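Local atomic coordinates of ketosynthase (Streptomyces sp. MSC090213JE08, PDB entry 6KXD), a protein that forms part of the ishigamide ketosynthase/chain length factor of a highly reducing type II polyketide synthase and resembles enzymes that condense acyl chains on carrier proteins. Residues I22-P30 with F335-A343; A284-A294 with V311-M322. One frame throughout, in Å; residues are numbered along the deposited sequence.

Contact 1. Residues I22-P30 with F335-A343; sequences ITGWSAVSP and FQIAAVLAA
W25 and L341 pack closely between strand 22-29 and helix 335-343. The two side chains slide past each other in opposite directions, with L341 lying over one face of the indole. L341 CD1 reaches W25 CD1 at 3.6 Å and sits 4.0 Å from the centroid of the five-membered ring, a CH-pi contact 28° off the ring normal. L341 CB follows over the same face, nearer the rim beside NE1. A chi1 of 63° holds W25 CG between its own backbone N and carbonyl carbon, and the indole lies across the helix, with its six-membered ring reaching A338, whose CB approaches W25 CE3 at 3.7 Å. In the thiolase fold, to which ketosynthases belong, two sheets enclose a central layer of helices. Helix 332-344 is one of these, and strand 20-29 passes over it; the axes of 22-29 and 335-343 come within 9.3 Å at a crossing angle of -118°. Where the strand nears its end, F335 forms a second close patch. Its CZ points at the backbone, 3.4 Å from V28 O, which lies at the ring edge near its plane, while S29 CB stands 3.6 Å from the same CZ. P30 CD comes from the opposite direction to CE2, and the ring of F38 in helix 35-44 meets that of F335. Elsewhere the fit is slacker. I22 crosses I337 and L341 obliquely with methyl contacts, CD1 lying 3.9 Å from I337 CG2. F236 of strand 229-240 packs against I337, L341 and W25. A27 CB stays 4.4 Å from F335 CE1. Past A342, whose CB lies beside W25 CZ2, the helix leaves the strand, and A343 is partly exposed.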
loop_
_atom_site.group_PDB
_atom_site.type_symbol
_atom_site.label_atom_id
_atom_site.label_comp_id
_atom_site.label_asym_id
_atom_site.label_seq_id
_atom_site.Cartn_x
_atom_site.Cartn_y
_atom_site.Cartn_z
ATOM N N ILE B 22 -1.936 -11.392 19.100
ATOM C CA ILE B 22 -0.567 -11.151 18.956
ATOM C C ILE B 22 0.185 -12.137 19.852
ATOM O O ILE B 22 -0.033 -12.131 21.059
ATOM C CB ILE B 22 -0.244 -9.720 19.356
ATOM C CG1 ILE B 22 -0.946 -8.716 18.441
ATOM C CG2 ILE B 22 1.247 -9.557 19.393
ATOM C CD1 ILE B 22 -0.753 -7.275 18.910
ATOM N N THR B 23 1.115 -12.892 19.269
ATOM C CA THR B 23 1.866 -13.932 20.028
ATOM C C THR B 23 3.343 -13.606 20.087
ATOM O O THR B 23 4.119 -14.346 20.703
ATOM C CB THR B 23 1.616 -15.310 19.416
ATOM O OG1 THR B 23 2.217 -15.240 18.125
ATOM C CG2 THR B 23 0.144 -15.629 19.332
ATOM N N GLY B 24 3.729 -12.446 19.548
ATOM C CA GLY B 24 5.092 -12.047 19.587
ATOM C C GLY B 24 5.248 -10.648 19.009
ATOM O O GLY B 24 4.386 -10.214 18.265
ATOM N N TRP B 25 6.348 -10.013 19.361
ATOM C CA TRP B 25 6.651 -8.715 18.833
ATOM C C TRP B 25 8.130 -8.452 18.874
ATOM O O TRP B 25 8.907 -9.117 19.571
ATOM C CB TRP B 25 5.891 -7.633 19.569
ATOM C CG TRP B 25 6.202 -7.483 21.014
ATOM C CD1 TRP B 25 5.761 -8.249 22.054
ATOM C CD2 TRP B 25 7.049 -6.478 21.580
ATOM N NE1 TRP B 25 6.241 -7.761 23.234
ATOM C CE2 TRP B 25 7.045 -6.687 22.981
ATOM C CE3 TRP B 25 7.779 -5.411 21.053
ATOM C CZ2 TRP B 25 7.771 -5.876 23.848
ATOM C CZ3 TRP B 25 8.509 -4.617 21.912
ATOM C CH2 TRP B 25 8.496 -4.850 23.292
ATOM N N SER B 26 8.490 -7.442 18.095
ATOM C CA SER B 26 9.803 -7.021 17.988
ATOM C C SER B 26 9.798 -5.539 17.680
ATOM O O SER B 26 8.802 -5.010 17.183
ATOM C CB SER B 26 10.521 -7.788 16.922
ATOM O OG SER B 26 11.916 -7.553 17.052
ATOM N N ALA B 27 10.913 -4.909 17.968
ATOM C CA ALA B 27 11.063 -3.512 17.714
ATOM C C ALA B 27 12.533 -3.163 17.575
ATOM O O ALA B 27 13.404 -3.696 18.245
ATOM C CB ALA B 27 10.448 -2.682 18.804
ATOM N N VAL B 28 12.771 -2.216 16.684
ATOM C CA VAL B 28 14.003 -1.560 16.582
ATOM C C VAL B 28 13.594 -0.103 16.650
ATOM O O VAL B 28 12.730 0.328 15.901
ATOM C CB VAL B 28 14.730 -1.868 15.260
ATOM C CG1 VAL B 28 16.013 -1.071 15.149
ATOM C CG2 VAL B 28 14.989 -3.355 15.075
ATOM N N SER B 29 14.127 0.600 17.616
ATOM C CA SER B 29 13.525 1.842 17.981
ATOM C C SER B 29 14.571 2.790 18.552
ATOM O O SER B 29 15.729 2.418 18.739
ATOM C CB SER B 29 12.444 1.568 19.000
ATOM O OG SER B 29 13.050 1.365 20.264
ATOM N N PRO B 30 14.198 4.051 18.862
ATOM C CA PRO B 30 15.151 4.962 19.487
ATOM C C PRO B 30 15.636 4.494 20.868
ATOM O O PRO B 30 16.605 5.040 21.326
ATOM C CB PRO B 30 14.386 6.290 19.583
ATOM C CG PRO B 30 13.342 6.161 18.477
ATOM C CD PRO B 30 12.932 4.711 18.509
ATOM N N PHE B 335 4.756 1.050 17.553
ATOM C CA PHE B 335 5.429 1.379 18.798
ATOM C C PHE B 335 4.386 1.527 19.899
ATOM O O PHE B 335 4.606 1.043 20.995
ATOM C CB PHE B 335 6.272 2.621 18.682
ATOM C CG PHE B 335 7.545 2.460 17.911
ATOM C CD1 PHE B 335 8.013 1.201 17.570
ATOM C CD2 PHE B 335 8.285 3.556 17.571
ATOM C CE1 PHE B 335 9.200 1.059 16.874
ATOM C CE2 PHE B 335 9.465 3.415 16.864
ATOM C CZ PHE B 335 9.932 2.164 16.563
ATOM N N GLN B 336 3.193 2.015 19.540
ATOM C CA GLN B 336 2.146 2.187 20.553
ATOM C C GLN B 336 1.646 0.840 21.093
ATOM O O GLN B 336 1.535 0.660 22.316
ATOM C CB GLN B 336 1.002 3.024 19.999
ATOM C CG GLN B 336 1.438 4.455 19.814
ATOM C CD GLN B 336 0.464 5.169 18.927
ATOM O OE1 GLN B 336 0.783 5.606 17.843
ATOM N NE2 GLN B 336 -0.751 5.277 19.401
ATOM N N ILE B 337 1.376 -0.084 20.175
ATOM C CA ILE B 337 0.970 -1.404 20.499
ATOM C C ILE B 337 2.103 -2.082 21.274
ATOM O O ILE B 337 1.868 -2.658 22.298
ATOM C CB ILE B 337 0.548 -2.181 19.249
ATOM C CG1 ILE B 337 -0.733 -1.605 18.633
ATOM C CG2 ILE B 337 0.388 -3.635 19.620
ATOM C CD1 ILE B 337 -1.085 -2.185 17.304
ATOM N N ALA B 338 3.335 -1.994 20.790
ATOM C CA ALA B 338 4.495 -2.555 21.505
ATOM C C ALA B 338 4.646 -1.967 22.917
ATOM O O ALA B 338 4.978 -2.725 23.843
ATOM C CB ALA B 338 5.753 -2.387 20.723
ATOM N N ALA B 339 4.425 -0.661 23.090
ATOM C CA ALA B 339 4.501 -0.056 24.405
ATOM C C ALA B 339 3.455 -0.693 25.332
ATOM O O ALA B 339 3.736 -0.941 26.499
ATOM C CB ALA B 339 4.362 1.433 24.324
ATOM N N VAL B 340 2.246 -0.940 24.830
ATOM C CA VAL B 340 1.221 -1.615 25.593
ATOM C C VAL B 340 1.703 -3.009 26.000
ATOM O O VAL B 340 1.570 -3.390 27.178
ATOM C CB VAL B 340 -0.126 -1.689 24.862
ATOM C CG1 VAL B 340 -1.079 -2.615 25.581
ATOM C CG2 VAL B 340 -0.758 -0.319 24.676
ATOM N N LEU B 341 2.298 -3.754 25.059
ATOM C CA LEU B 341 2.718 -5.087 25.353
ATOM C C LEU B 341 3.879 -5.072 26.365
ATOM O O LEU B 341 3.928 -5.949 27.255
ATOM C CB LEU B 341 3.155 -5.787 24.065
ATOM C CG LEU B 341 2.072 -5.908 22.995
ATOM C CD1 LEU B 341 2.614 -6.560 21.727
ATOM C CD2 LEU B 341 0.910 -6.682 23.517
ATOM N N ALA B 342 4.783 -4.097 26.220
ATOM C CA ALA B 342 5.912 -3.897 27.103
ATOM C C ALA B 342 5.445 -3.580 28.536
ATOM O O ALA B 342 6.005 -4.124 29.519
ATOM C CB ALA B 342 6.806 -2.815 26.575
ATOM N N ALA B 343 4.484 -2.661 28.654
ATOM C CA ALA B 343 3.858 -2.271 29.924
ATOM C C ALA B 343 3.177 -3.480 30.568
ATOM O O ALA B 343 3.211 -3.655 31.817
ATOM C CB ALA B 343 2.844 -1.197 29.691
#

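Contact 2. Residues A284-A294 with V311-M322; sequences AGEVWAAVPCA and VPADALSRVPSM. With ACT (acetate ion), chain E.
R318 lies flat on W288 near the start of strand 287-291, in the C-terminal half of the thiolase fold. The strand is followed by helix 298-310, after which residues 311-322 run alongside the strand in the same direction. Guanidinium and indole planes are 4° apart with centres 3.8 Å from each other, a cation-pi stack over the five-membered ring, while R318 CG covers the six-membered ring. The chain reaches this pose by bending at chi2 (83°) and again at chi3. R318 NE then donates to W288 O at 2.7 Å and 163°; that oxygen lies in the guanidinium plane, and NH2 adds only a weak bond to it. The other guanidinium face has D314 O above it. Outward, R318 NH2 bonds the acetate OXT at 3.1 Å and also forms a salt bridge to a phosphate ion; both ions probably come from the crystallisation liquor. The short helical turn 313-316 is docked by A290 N, which donates to A315 O at 2.8 Å. Around this bond A290 CB touches both V311 CG2 and L316 CD2, and V287 packs on V311, P312 and A315. Further along, V291 CG2 meets V319 CG2 and its CG1 meets M322 CG. There water 2 bridges the backbones, donating to P292 O at 2.8 Å and accepting from M322 N at 2.9 Å.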
loop_
_atom_site.group_PDB
_atom_site.type_symbol
_atom_site.label_atom_id
_atom_site.label_comp_id
_atom_site.label_asym_id
_atom_site.label_seq_id
_atom_site.Cartn_x
_atom_site.Cartn_y
_atom_site.Cartn_z
ATOM N N ALA B 284 -15.780 2.161 27.939
ATOM C CA ALA B 284 -14.606 3.007 27.971
ATOM C C ALA B 284 -13.940 2.955 29.338
ATOM O O ALA B 284 -12.735 3.081 29.443
ATOM C CB ALA B 284 -14.976 4.404 27.585
ATOM N N GLY B 285 -14.748 2.827 30.407
ATOM C CA GLY B 285 -14.253 2.666 31.755
ATOM C C GLY B 285 -13.389 1.429 31.931
ATOM O O GLY B 285 -12.643 1.355 32.843
ATOM N N GLU B 286 -13.488 0.460 31.032
ATOM C CA GLU B 286 -12.676 -0.753 31.168
ATOM C C GLU B 286 -11.247 -0.535 30.649
ATOM O O GLU B 286 -10.361 -1.367 30.869
ATOM C CB GLU B 286 -13.271 -1.883 30.342
ATOM C CG GLU B 286 -14.610 -2.392 30.836
ATOM C CD GLU B 286 -15.032 -3.560 29.968
ATOM O OE1 GLU B 286 -16.148 -3.513 29.403
ATOM O OE2 GLU B 286 -14.208 -4.496 29.825
ATOM N N VAL B 287 -11.005 0.575 29.951
ATOM C CA VAL B 287 -9.686 0.790 29.364
ATOM C C VAL B 287 -8.670 0.990 30.469
ATOM O O VAL B 287 -8.799 1.868 31.313
ATOM C CB VAL B 287 -9.661 1.983 28.387
ATOM C CG1 VAL B 287 -8.246 2.206 27.877
ATOM C CG2 VAL B 287 -10.653 1.773 27.269
ATOM N N TRP B 288 -7.627 0.150 30.436
ATOM C CA TRP B 288 -6.611 0.113 31.444
ATOM C C TRP B 288 -5.369 0.854 30.968
ATOM O O TRP B 288 -4.642 1.451 31.778
ATOM C CB TRP B 288 -6.335 -1.356 31.795
ATOM C CG TRP B 288 -5.190 -1.622 32.725
ATOM C CD1 TRP B 288 -5.205 -1.628 34.093
ATOM C CD2 TRP B 288 -3.856 -1.970 32.335
ATOM N NE1 TRP B 288 -3.959 -1.936 34.573
ATOM C CE2 TRP B 288 -3.111 -2.142 33.521
ATOM C CE3 TRP B 288 -3.224 -2.143 31.092
ATOM C CZ2 TRP B 288 -1.766 -2.494 33.496
ATOM C CZ3 TRP B 288 -1.884 -2.465 31.075
ATOM C CH2 TRP B 288 -1.174 -2.640 32.263
ATOM N N ALA B 289 -5.135 0.808 29.650
ATOM C CA ALA B 289 -4.034 1.548 29.044
ATOM C C ALA B 289 -4.520 2.155 27.735
ATOM O O ALA B 289 -5.159 1.461 26.928
ATOM C CB ALA B 289 -2.834 0.645 28.810
ATOM N N ALA B 290 -4.307 3.461 27.601
ATOM C CA ALA B 290 -4.633 4.174 26.396
ATOM C C ALA B 290 -3.387 4.917 25.929
ATOM O O ALA B 290 -2.801 5.694 26.671
ATOM C CB ALA B 290 -5.760 5.137 26.638
ATOM N N VAL B 291 -3.010 4.675 24.668
ATOM C CA VAL B 291 -1.769 5.153 24.120
ATOM C C VAL B 291 -2.074 5.900 22.836
ATOM O O VAL B 291 -2.289 5.308 21.794
ATOM C CB VAL B 291 -0.754 4.026 23.889
ATOM C CG1 VAL B 291 0.539 4.619 23.414
ATOM C CG2 VAL B 291 -0.525 3.201 25.156
ATOM N N PRO B 292 -2.136 7.247 22.932
ATOM C CA PRO B 292 -2.293 8.118 21.776
ATOM C C PRO B 292 -0.960 8.202 21.040
ATOM O O PRO B 292 0.051 7.902 21.637
ATOM C CB PRO B 292 -2.679 9.487 22.375
ATOM C CG PRO B 292 -2.325 9.409 23.829
ATOM C CD PRO B 292 -2.093 7.960 24.205
ATOM N N CYS B 293 -0.963 8.683 19.795
ATOM C CA CYS B 293 0.282 8.741 19.048
ATOM C C CYS B 293 1.112 9.966 19.453
ATOM O O CYS B 293 2.281 10.047 19.150
ATOM C CB CYS B 293 0.050 8.734 17.544
ATOM S SG CYS B 293 -0.830 10.193 16.929
ATOM N N ALA B 294 0.460 10.949 20.049
ATOM C CA ALA B 294 1.154 12.153 20.568
ATOM C C ALA B 294 1.821 12.943 19.416
ATOM O O ALA B 294 2.874 13.530 19.610
ATOM C CB ALA B 294 2.156 11.726 21.599
ATOM N N VAL B 311 -11.355 8.007 28.193
ATOM C CA VAL B 311 -10.919 6.844 28.955
ATOM C C VAL B 311 -10.594 7.244 30.386
ATOM O O VAL B 311 -10.416 8.430 30.697
ATOM C CB VAL B 311 -9.738 6.125 28.264
ATOM C CG1 VAL B 311 -10.151 5.668 26.870
ATOM C CG2 VAL B 311 -8.518 7.003 28.227
ATOM N N PRO B 312 -10.529 6.281 31.335
ATOM C CA PRO B 312 -10.134 6.607 32.699
ATOM C C PRO B 312 -8.784 7.320 32.674
ATOM O O PRO B 312 -7.886 6.874 31.894
ATOM C CB PRO B 312 -9.987 5.242 33.373
ATOM C CG PRO B 312 -10.887 4.360 32.590
ATOM C CD PRO B 312 -10.726 4.836 31.163
ATOM N N ALA B 313 -8.622 8.359 33.499
ATOM C CA ALA B 313 -7.366 9.107 33.528
ATOM C C ALA B 313 -6.180 8.154 33.768
ATOM O O ALA B 313 -5.117 8.343 33.199
ATOM C CB ALA B 313 -7.389 10.187 34.573
ATOM N N ASP B 314 -6.398 7.132 34.588
ATOM C CA ASP B 314 -5.344 6.202 34.950
ATOM C C ASP B 314 -4.883 5.409 33.722
ATOM O O ASP B 314 -3.698 4.970 33.684
ATOM C CB ASP B 314 -5.787 5.214 36.026
ATOM C CG ASP B 314 -5.735 5.721 37.447
ATOM O OD1 ASP B 314 -5.254 6.844 37.678
ATOM O OD2 ASP B 314 -6.099 4.931 38.303
ATOM N N ALA B 315 -5.741 5.247 32.717
ATOM C CA ALA B 315 -5.321 4.558 31.486
ATOM C C ALA B 315 -4.265 5.375 30.716
ATOM O O ALA B 315 -3.480 4.805 29.945
ATOM C CB ALA B 315 -6.511 4.234 30.624
ATOM N N LEU B 316 -4.214 6.692 30.914
ATOM C CA LEU B 316 -3.262 7.502 30.182
ATOM C C LEU B 316 -1.912 7.594 30.900
ATOM O O LEU B 316 -0.905 7.891 30.258
ATOM C CB LEU B 316 -3.846 8.898 29.949
ATOM C CG LEU B 316 -4.944 8.988 28.896
ATOM C CD1 LEU B 316 -5.583 10.354 28.942
ATOM C CD2 LEU B 316 -4.429 8.733 27.498
ATOM N N SER B 317 -1.890 7.359 32.210
ATOM C CA SER B 317 -0.673 7.386 33.016
ATOM C C SER B 317 -0.014 6.014 33.059
ATOM O O SER B 317 0.969 5.854 33.720
ATOM C CB SER B 317 -0.960 7.801 34.426
ATOM O OG SER B 317 -2.278 8.245 34.525
ATOM N N ARG B 318 -0.663 5.023 32.471
ATOM C CA ARG B 318 -0.219 3.663 32.580
ATOM C C ARG B 318 1.032 3.437 31.720
ATOM O O ARG B 318 1.863 2.635 32.044
ATOM C CB ARG B 318 -1.351 2.732 32.137
ATOM C CG ARG B 318 -1.199 1.316 32.663
ATOM C CD ARG B 318 -1.738 1.203 34.068
ATOM N NE ARG B 318 -3.175 1.306 34.023
ATOM C CZ ARG B 318 -3.951 1.509 35.076
ATOM N NH1 ARG B 318 -3.442 1.462 36.296
ATOM N NH2 ARG B 318 -5.238 1.755 34.900
ATOM N N VAL B 319 1.126 4.134 30.595
ATOM C CA VAL B 319 2.204 3.951 29.659
ATOM C C VAL B 319 2.821 5.317 29.453
ATOM O O VAL B 319 2.078 6.259 29.234
ATOM C CB VAL B 319 1.677 3.405 28.321
ATOM C CG1 VAL B 319 2.776 3.254 27.284
ATOM C CG2 VAL B 319 0.930 2.107 28.523
ATOM N N PRO B 320 4.164 5.460 29.436
ATOM C CA PRO B 320 4.780 6.756 29.130
ATOM C C PRO B 320 4.395 7.316 27.757
ATOM O O PRO B 320 4.061 6.552 26.845
ATOM C CB PRO B 320 6.276 6.443 29.233
ATOM C CG PRO B 320 6.334 5.274 30.204
ATOM C CD PRO B 320 5.143 4.424 29.809
ATOM N N SER B 321 4.436 8.641 27.626
ATOM C CA SER B 321 4.089 9.322 26.377
ATOM C C SER B 321 4.970 8.759 25.260
ATOM O O SER B 321 6.128 8.524 25.481
ATOM C CB SER B 321 4.242 10.811 26.424
ATOM O OG SER B 321 3.868 11.364 25.160
ATOM N N MET B 322 4.369 8.565 24.089
ATOM C CA MET B 322 5.083 8.242 22.852
ATOM C C MET B 322 5.972 9.414 22.438
ATOM O O MET B 322 6.904 9.209 21.689
ATOM C CB MET B 322 4.121 7.940 21.702
ATOM C CG MET B 322 3.367 6.648 21.879
ATOM S SD MET B 322 4.492 5.232 21.956
ATOM C CE MET B 322 4.523 4.894 23.711
HETATM C C ACT E . -6.423 1.380 38.806
HETATM O O ACT E . -6.245 1.962 39.894
HETATM O OXT ACT E . -6.501 2.057 37.760
HETATM C CH3 ACT E . -6.609 -0.104 38.746
HETATM O O HOH W 1 -0.809 7.082 27.476
HETATM O O HOH W 2 1.458 8.630 23.900
#

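How the contacts relate
Contact 1 lies in the protein core, its touching residues all buried, and joins the N-terminal strand to a helix from the far end of the chain mainly through aromatic and aliphatic side chains. Contact 2 links segments close in sequence, is only partly buried and adds a backbone hydrogen bond, an arginine-carbonyl bond, bridging waters and a charged guanidinium that meets small anions at the surface. Helix 332-344 serves both: one side faces strand 22-29, while Q336 NE2 probably bonds V291 O at 2.8 Å and A339 CB packs on M322 CE at 3.5 Å. The centres of contact 1 and contact 2 are about 16 Å apart.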